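PDB 5JKQ: PfVFT1, which has a bi-lobed Venus flytrap architecture and so probably binds a small solute in the cleft between its lobes, as solute-binding proteins do. Local coordinates for residues Ser197-Asn202 and Asp224-Asp229; Met182-Tyr187 and Lys241-Lys246; Glu77-Ala82 and Asp143-Asp148. The protein carries 3 engineered substitutions. One frame throughout, in Å; residues are numbered along the deposited sequence.

Contacts 1 and 2 lie in one lobe, their centres about 15 Å apart, and contact 3 lies in the other, its centre about 41 Å from that of contact 1 and about 43 Å from that of contact 2. Contacts 1 and 2 meet where Y198 OH lies 3.5 Å from Y187 CE1, and both reach the same mixed sheet. The gap to contact 3 is about 26 Å from contact 1 and about 27 Å from contact 2, nearest atoms in each case. Strand 265-281 spans this distance: it touches M182 and L184 in contact 2, and M146 and T147 in contact 3. A solute would be expected between the lobes, as in related flytrap proteins.

Contact 1: Ser197-Asn202 and Asp224-Asp229; sequences SYISKN and DKVTYD
K225 reaches from just ahead of strand 227-229 to the last turn of helix 192-201. K225 CB starts over I199, 4.0 Å from I199 CG2, the two side chains sliding past each other in opposite directions. A bend at chi2 (-82°) then turns the chain, and from there it runs nearly extended, so that K225 CD passes 3.6 Å from I199 O. At the tip, NZ donates to two successive helix carbonyls. The K225 NZ bond to I199 O (3.1 Å) lies in the carbonyl plane on a lone pair, whereas S200 O, at 2.9 Å from the same NZ, is approached from above its carbonyl plane, with a C=O...NZ angle of 105°. These oxygens belong to the C-terminal turn, where the helix dipole would be expected to favour a positive group.

The surroundings form a beta-alpha-beta unit: strands 206-209 and 227-229 pair in parallel, with helix 212-222 connecting them, and helix 192-201 comes just before it in the chain. Beneath the lysine the join is apolar. I199 holds CG2 anti to its own backbone N, which brings this methyl to 3.7 Å from V226 CG1; CD1 of I199 approaches the same methyl at 4.1 Å, and the isoleucine and valine side chains cross at about a right angle. I199 also packs on L205 and on F222 of helix 212-222, while V226 rests on I207 of strand 206-209.

Contact 2: Met182-Tyr187 and Lys241-Lys246; sequences MILKEY and KSVLSK
V243, near the end of helix 236-244, packs its inward side chain against M182 and L184 of strand 175-184, an example of a helix laid against a mixed sheet and closed by a Schellman motif. The selenomethionine M182 bends at chi3 (-70°), and this turn carries its CE to 4.2 Å from V243 CB. L184 covers the neighbouring side: L184 CD1 lies 3.6 Å from V243 O, while its CG packs more loosely against V243 CG1.

Farther out, the other branch of L184, CD2, meets CD2 of L244 at 4.1 Å. The two leucines cross obliquely, and both also touch I265 of strand 265-281, so the sheet and the helix end share one apolar patch. The position of strand 175-184 within the sheet is evident from its backbone bonds, M182 pairing with G251 and I183 with N266.

The Schellman turn leads from this core to the polar edge. K246 has a positive phi of 72°, and its N bonds back to V243 O at 3.1 Å. From there the lysine side chain heads back across the contact. It bends at chi2 and crosses L184 at about a right angle, K246 CD lying 4.2 Å from L184 CD1. Its ammonium group forms a salt bridge with E186, whose carboxylate comes from the opposite direction. OE2 is the oxygen that meets NZ, although their modelled separation is too short to be trusted in detail. Alongside the pair, the hydroxyl of Y187 abuts the lysine chain, with OH 3.6 Å from K246 CE.

Contact 3: Glu77-Ala82 and Asp143-Asp148; sequences EVKIGA and DIHMTD
Strand 77-83 is the middle strand of a three-stranded parallel sheet in its lobe, flanked by strand 126-132 and by the short strand 146-147 met here; I80 pairs with M146 and G81 with T147. At the start of the pairing, H145 supplies a side-chain acceptor: K79 N donates to ND1 at 3.1 Å with a nearly straight N-H...N angle of 174°, though the donor stands 37° out of the imidazole plane. V78 CA lies at the ring's edge, 3.6 Å from H145 ND1. K79 O is gripped twice, by H145 N at 2.9 Å and by M146 N at 3.3 Å.

On the face of I80 and the selenomethionine M146, the two side chains lie side by side and point the same way, I80 CG1 being 4.1 Å from M146 CB, and both touch M107 of helix 102-118. The other face has I144 laid over the glycine, its CD1 3.7 Å from G81 CA. Beyond this, G81 N bonds to M146 O at 2.6 Å. D148, whose OD2 is held by the hydroxyls of Y94 and Y129, closes the pairing through its backbone, D148 N donating to G81 O at 2.8 Å.

Contact 1: Ser197-Asn202 and Asp224-Asp229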
# COMPACT_ATOMS: atom_id res chain seq x y z
N SER A 197 -12.76 -3.27 -25.46
CA SER A 197 -13.50 -3.22 -26.71
C SER A 197 -14.93 -2.74 -26.48
O SER A 197 -15.42 -1.86 -27.19
CB SER A 197 -13.52 -4.59 -27.39
OG SER A 197 -12.21 -4.98 -27.77
N TYR A 198 -15.59 -3.30 -25.47
CA TYR A 198 -16.97 -2.92 -25.17
C TYR A 198 -17.07 -1.44 -24.79
O TYR A 198 -17.91 -0.72 -25.34
CB TYR A 198 -17.53 -3.78 -24.04
CG TYR A 198 -19.00 -3.55 -23.79
CD1 TYR A 198 -19.97 -4.24 -24.51
CD2 TYR A 198 -19.43 -2.63 -22.84
CE1 TYR A 198 -21.31 -4.02 -24.29
CE2 TYR A 198 -20.77 -2.40 -22.62
CZ TYR A 198 -21.71 -3.10 -23.34
OH TYR A 198 -23.05 -2.89 -23.12
N ILE A 199 -16.23 -0.99 -23.87
CA ILE A 199 -16.23 0.41 -23.45
C ILE A 199 -15.91 1.32 -24.63
O ILE A 199 -16.40 2.45 -24.69
CB ILE A 199 -15.21 0.67 -22.30
CG1 ILE A 199 -15.53 -0.20 -21.08
CG2 ILE A 199 -15.19 2.14 -21.90
CD1 ILE A 199 -16.90 0.03 -20.48
N SER A 200 -15.12 0.83 -25.57
CA SER A 200 -14.75 1.63 -26.74
C SER A 200 -15.92 1.73 -27.72
O SER A 200 -16.07 2.74 -28.41
CB SER A 200 -13.52 1.04 -27.44
OG SER A 200 -13.85 -0.12 -28.17
N LYS A 201 -16.74 0.69 -27.78
CA LYS A 201 -17.90 0.68 -28.68
C LYS A 201 -19.08 1.45 -28.11
O LYS A 201 -19.88 2.01 -28.87
CB LYS A 201 -18.33 -0.77 -28.97
CG LYS A 201 -17.34 -1.61 -29.78
CD LYS A 201 -16.99 -1.01 -31.13
CE LYS A 201 -18.21 -0.89 -32.04
NZ LYS A 201 -17.84 -0.34 -33.38
N ASN A 202 -19.19 1.49 -26.79
CA ASN A 202 -20.38 2.04 -26.12
C ASN A 202 -20.08 3.27 -25.27
O ASN A 202 -18.96 3.46 -24.79
CB ASN A 202 -21.03 0.97 -25.26
CG ASN A 202 -21.46 -0.24 -26.07
OD1 ASN A 202 -20.71 -1.21 -26.19
ND2 ASN A 202 -22.66 -0.18 -26.63
N ASP A 224 -12.01 9.26 -19.30
CA ASP A 224 -13.33 9.88 -19.18
C ASP A 224 -14.38 9.18 -20.05
O ASP A 224 -15.48 9.69 -20.22
CB ASP A 224 -13.26 11.36 -19.55
CG ASP A 224 -12.97 11.58 -21.02
OD1 ASP A 224 -12.30 10.72 -21.64
OD2 ASP A 224 -13.41 12.62 -21.56
N LYS A 225 -14.04 8.01 -20.58
CA LYS A 225 -14.98 7.22 -21.38
C LYS A 225 -16.17 6.75 -20.54
O LYS A 225 -17.21 6.36 -21.09
CB LYS A 225 -14.29 6.01 -22.00
CG LYS A 225 -13.98 6.15 -23.48
CD LYS A 225 -15.21 5.83 -24.33
CE LYS A 225 -14.83 5.58 -25.78
NZ LYS A 225 -15.93 4.93 -26.54
N VAL A 226 -16.01 6.76 -19.22
CA VAL A 226 -17.06 6.33 -18.31
C VAL A 226 -17.09 7.22 -17.07
O VAL A 226 -16.15 7.98 -16.83
CB VAL A 226 -16.87 4.86 -17.88
CG1 VAL A 226 -16.89 3.94 -19.09
CG2 VAL A 226 -15.57 4.69 -17.12
N THR A 227 -18.16 7.10 -16.29
CA THR A 227 -18.27 7.79 -15.01
C THR A 227 -17.96 6.81 -13.88
O THR A 227 -18.28 5.63 -13.96
CB THR A 227 -19.67 8.40 -14.80
OG1 THR A 227 -20.66 7.39 -14.98
CG2 THR A 227 -19.91 9.52 -15.80
N TYR A 228 -17.32 7.32 -12.83
CA TYR A 228 -16.86 6.49 -11.72
C TYR A 228 -17.62 6.81 -10.44
O TYR A 228 -17.60 7.94 -9.96
CB TYR A 228 -15.36 6.68 -11.51
CG TYR A 228 -14.55 6.42 -12.76
CD1 TYR A 228 -14.08 5.15 -13.05
CD2 TYR A 228 -14.26 7.45 -13.64
CE1 TYR A 228 -13.35 4.90 -14.20
CE2 TYR A 228 -13.53 7.21 -14.79
CZ TYR A 228 -13.07 5.94 -15.06
OH TYR A 228 -12.34 5.70 -16.20
N ASP A 229 -18.28 5.79 -9.89
CA ASP A 229 -19.03 5.93 -8.64
C ASP A 229 -18.50 4.97 -7.59
O ASP A 229 -18.59 3.75 -7.76
CB ASP A 229 -20.52 5.69 -8.89
CG ASP A 229 -21.37 5.96 -7.67
OD1 ASP A 229 -20.91 6.69 -6.77
OD2 ASP A 229 -22.50 5.44 -7.61

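Contact 2: Met182-Tyr187 and Lys241-Lys246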
# COMPACT_ATOMS: atom_id res chain seq x y z
N MSE A 182 -16.28 -7.59 -11.50
CA MSE A 182 -17.45 -8.44 -11.63
C MSE A 182 -18.42 -7.84 -12.65
O MSE A 182 -18.64 -6.63 -12.70
CB MSE A 182 -18.14 -8.65 -10.28
CG MSE A 182 -18.59 -7.42 -9.55
SE MSE A 182 -19.59 -7.97 -7.95
CE MSE A 182 -21.18 -8.67 -8.83
N ILE A 183 -18.98 -8.71 -13.48
CA ILE A 183 -19.81 -8.31 -14.60
C ILE A 183 -20.80 -9.41 -14.95
O ILE A 183 -20.54 -10.59 -14.68
CB ILE A 183 -18.93 -7.97 -15.84
CG1 ILE A 183 -19.79 -7.44 -16.99
CG2 ILE A 183 -18.12 -9.19 -16.27
CD1 ILE A 183 -18.99 -6.89 -18.16
N LEU A 184 -21.93 -9.04 -15.53
CA LEU A 184 -22.93 -10.01 -15.96
C LEU A 184 -22.38 -10.85 -17.11
O LEU A 184 -21.80 -10.32 -18.05
CB LEU A 184 -24.21 -9.30 -16.39
CG LEU A 184 -24.95 -8.56 -15.27
CD1 LEU A 184 -25.94 -7.56 -15.85
CD2 LEU A 184 -25.67 -9.55 -14.36
N LYS A 185 -22.58 -12.17 -17.02
CA LYS A 185 -22.10 -13.09 -18.04
C LYS A 185 -22.69 -12.79 -19.41
O LYS A 185 -22.08 -13.09 -20.44
CB LYS A 185 -22.43 -14.54 -17.66
CG LYS A 185 -21.40 -15.20 -16.76
CD LYS A 185 -21.16 -16.64 -17.16
CE LYS A 185 -19.94 -17.22 -16.45
NZ LYS A 185 -19.82 -18.68 -16.66
N GLU A 186 -23.88 -12.21 -19.42
CA GLU A 186 -24.63 -12.01 -20.65
C GLU A 186 -23.89 -11.13 -21.66
O GLU A 186 -24.17 -11.19 -22.86
CB GLU A 186 -26.00 -11.39 -20.33
CG GLU A 186 -25.94 -10.03 -19.67
CD GLU A 186 -27.28 -9.59 -19.12
OE1 GLU A 186 -27.76 -10.21 -18.15
OE2 GLU A 186 -27.86 -8.63 -19.67
N TYR A 187 -22.94 -10.33 -21.19
CA TYR A 187 -22.18 -9.44 -22.07
C TYR A 187 -21.05 -10.17 -22.78
O TYR A 187 -20.43 -9.61 -23.69
CB TYR A 187 -21.62 -8.26 -21.27
CG TYR A 187 -22.68 -7.29 -20.81
CD1 TYR A 187 -23.36 -6.50 -21.73
CD2 TYR A 187 -23.00 -7.16 -19.47
CE1 TYR A 187 -24.33 -5.61 -21.31
CE2 TYR A 187 -23.97 -6.27 -19.05
CZ TYR A 187 -24.63 -5.50 -19.97
OH TYR A 187 -25.60 -4.61 -19.56
N LYS A 241 -25.51 -5.57 -5.86
CA LYS A 241 -26.88 -5.22 -6.19
C LYS A 241 -26.93 -4.31 -7.41
O LYS A 241 -27.79 -4.44 -8.27
CB LYS A 241 -27.55 -4.55 -4.98
CG LYS A 241 -29.04 -4.32 -5.12
CD LYS A 241 -29.80 -4.88 -3.92
CE LYS A 241 -31.28 -4.54 -3.96
NZ LYS A 241 -31.55 -3.14 -3.53
N SER A 242 -25.97 -3.39 -7.48
CA SER A 242 -25.92 -2.40 -8.55
C SER A 242 -25.56 -3.02 -9.90
O SER A 242 -26.11 -2.63 -10.94
CB SER A 242 -24.91 -1.31 -8.21
OG SER A 242 -24.85 -0.33 -9.23
N VAL A 243 -24.65 -3.98 -9.90
CA VAL A 243 -24.28 -4.69 -11.12
C VAL A 243 -25.43 -5.57 -11.60
O VAL A 243 -25.71 -5.65 -12.79
CB VAL A 243 -23.01 -5.55 -10.91
CG1 VAL A 243 -22.74 -6.44 -12.13
CG2 VAL A 243 -21.81 -4.65 -10.64
N LEU A 244 -26.09 -6.24 -10.65
CA LEU A 244 -27.21 -7.12 -10.98
C LEU A 244 -28.42 -6.32 -11.45
O LEU A 244 -29.16 -6.77 -12.33
CB LEU A 244 -27.58 -7.98 -9.77
CG LEU A 244 -26.53 -9.01 -9.34
CD1 LEU A 244 -26.86 -9.59 -7.98
CD2 LEU A 244 -26.43 -10.13 -10.37
N SER A 245 -28.62 -5.15 -10.86
CA SER A 245 -29.72 -4.27 -11.26
C SER A 245 -29.45 -3.63 -12.62
O SER A 245 -30.31 -2.92 -13.16
CB SER A 245 -29.94 -3.18 -10.21
OG SER A 245 -28.91 -2.22 -10.26
N LYS A 246 -28.26 -3.86 -13.15
CA LYS A 246 -27.91 -3.43 -14.50
C LYS A 246 -27.72 -1.91 -14.60
O LYS A 246 -27.73 -1.35 -15.70
CB LYS A 246 -28.98 -3.90 -15.49
CG LYS A 246 -28.45 -4.37 -16.83
CD LYS A 246 -29.27 -5.55 -17.32
CE LYS A 246 -28.88 -5.95 -18.73
NZ LYS A 246 -29.61 -7.17 -19.19

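Contact 3: Glu77-Ala82 and Asp143-Asp148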
# COMPACT_ATOMS: atom_id res chain seq x y z
N GLU A 77 15.45 2.91 18.63
CA GLU A 77 14.01 3.06 18.47
C GLU A 77 13.64 3.81 17.19
O GLU A 77 14.30 4.78 16.81
CB GLU A 77 13.41 3.78 19.67
CG GLU A 77 11.91 4.00 19.57
CD GLU A 77 11.31 4.58 20.84
OE1 GLU A 77 11.17 3.83 21.82
OE2 GLU A 77 10.97 5.78 20.84
N VAL A 78 12.58 3.34 16.53
CA VAL A 78 12.02 4.02 15.38
C VAL A 78 10.56 4.36 15.66
O VAL A 78 9.83 3.57 16.25
CB VAL A 78 12.12 3.16 14.10
CG1 VAL A 78 11.44 1.81 14.29
CG2 VAL A 78 11.53 3.91 12.90
N LYS A 79 10.15 5.56 15.26
CA LYS A 79 8.77 6.02 15.43
C LYS A 79 8.00 5.91 14.12
O LYS A 79 8.35 6.56 13.14
CB LYS A 79 8.75 7.46 15.94
CG LYS A 79 9.56 7.71 17.20
CD LYS A 79 9.48 9.17 17.61
CE LYS A 79 10.60 9.56 18.56
NZ LYS A 79 10.98 10.99 18.38
N ILE A 80 6.95 5.10 14.13
CA ILE A 80 6.12 4.89 12.94
C ILE A 80 4.76 5.56 13.14
O ILE A 80 4.19 5.53 14.23
CB ILE A 80 5.93 3.38 12.63
CG1 ILE A 80 7.22 2.78 12.06
CG2 ILE A 80 4.83 3.16 11.60
CD1 ILE A 80 8.29 2.51 13.08
N GLY A 81 4.25 6.16 12.07
CA GLY A 81 2.96 6.82 12.09
C GLY A 81 1.89 6.03 11.37
O GLY A 81 2.14 5.46 10.30
N ALA A 82 0.70 5.98 11.96
CA ALA A 82 -0.44 5.33 11.34
C ALA A 82 -1.72 6.09 11.69
O ALA A 82 -1.76 6.83 12.67
CB ALA A 82 -0.54 3.88 11.78
N ASP A 143 7.63 14.30 13.74
CA ASP A 143 7.09 13.59 14.90
C ASP A 143 7.33 12.09 14.74
O ASP A 143 7.34 11.34 15.72
CB ASP A 143 5.60 13.87 15.07
CG ASP A 143 5.32 15.32 15.43
OD1 ASP A 143 6.06 15.88 16.26
OD2 ASP A 143 4.35 15.89 14.88
N ILE A 144 7.52 11.66 13.49
CA ILE A 144 7.75 10.26 13.17
C ILE A 144 8.85 10.14 12.12
O ILE A 144 9.11 11.08 11.37
CB ILE A 144 6.47 9.58 12.64
CG1 ILE A 144 5.84 10.44 11.53
CG2 ILE A 144 5.49 9.36 13.78
CD1 ILE A 144 4.62 9.83 10.86
N HIS A 145 9.52 8.99 12.10
CA HIS A 145 10.52 8.70 11.08
C HIS A 145 9.86 8.12 9.84
O HIS A 145 10.39 8.23 8.73
CB HIS A 145 11.57 7.73 11.63
CG HIS A 145 12.23 8.19 12.89
ND1 HIS A 145 12.39 7.37 13.99
CD2 HIS A 145 12.78 9.38 13.23
CE1 HIS A 145 13.00 8.04 14.95
NE2 HIS A 145 13.25 9.26 14.51
N MSE A 146 8.69 7.51 10.03
CA MSE A 146 8.04 6.71 8.99
C MSE A 146 6.54 6.67 9.12
O MSE A 146 5.99 6.76 10.22
CB MSE A 146 8.53 5.27 9.05
CG MSE A 146 9.79 4.97 8.34
SE MSE A 146 10.13 3.07 8.54
CE MSE A 146 9.13 2.43 7.00
N THR A 147 5.87 6.48 7.98
CA THR A 147 4.48 6.06 7.98
C THR A 147 4.46 4.53 7.98
O THR A 147 5.47 3.89 7.69
CB THR A 147 3.71 6.58 6.76
OG1 THR A 147 4.18 5.93 5.58
CG2 THR A 147 3.86 8.09 6.62
N ASP A 148 3.31 3.95 8.31
CA ASP A 148 3.12 2.52 8.17
C ASP A 148 3.21 2.15 6.69
O ASP A 148 3.15 3.03 5.83
CB ASP A 148 1.77 2.10 8.76
CG ASP A 148 1.67 0.60 8.99
OD1 ASP A 148 1.60 -0.15 7.99
OD2 ASP A 148 1.65 0.18 10.16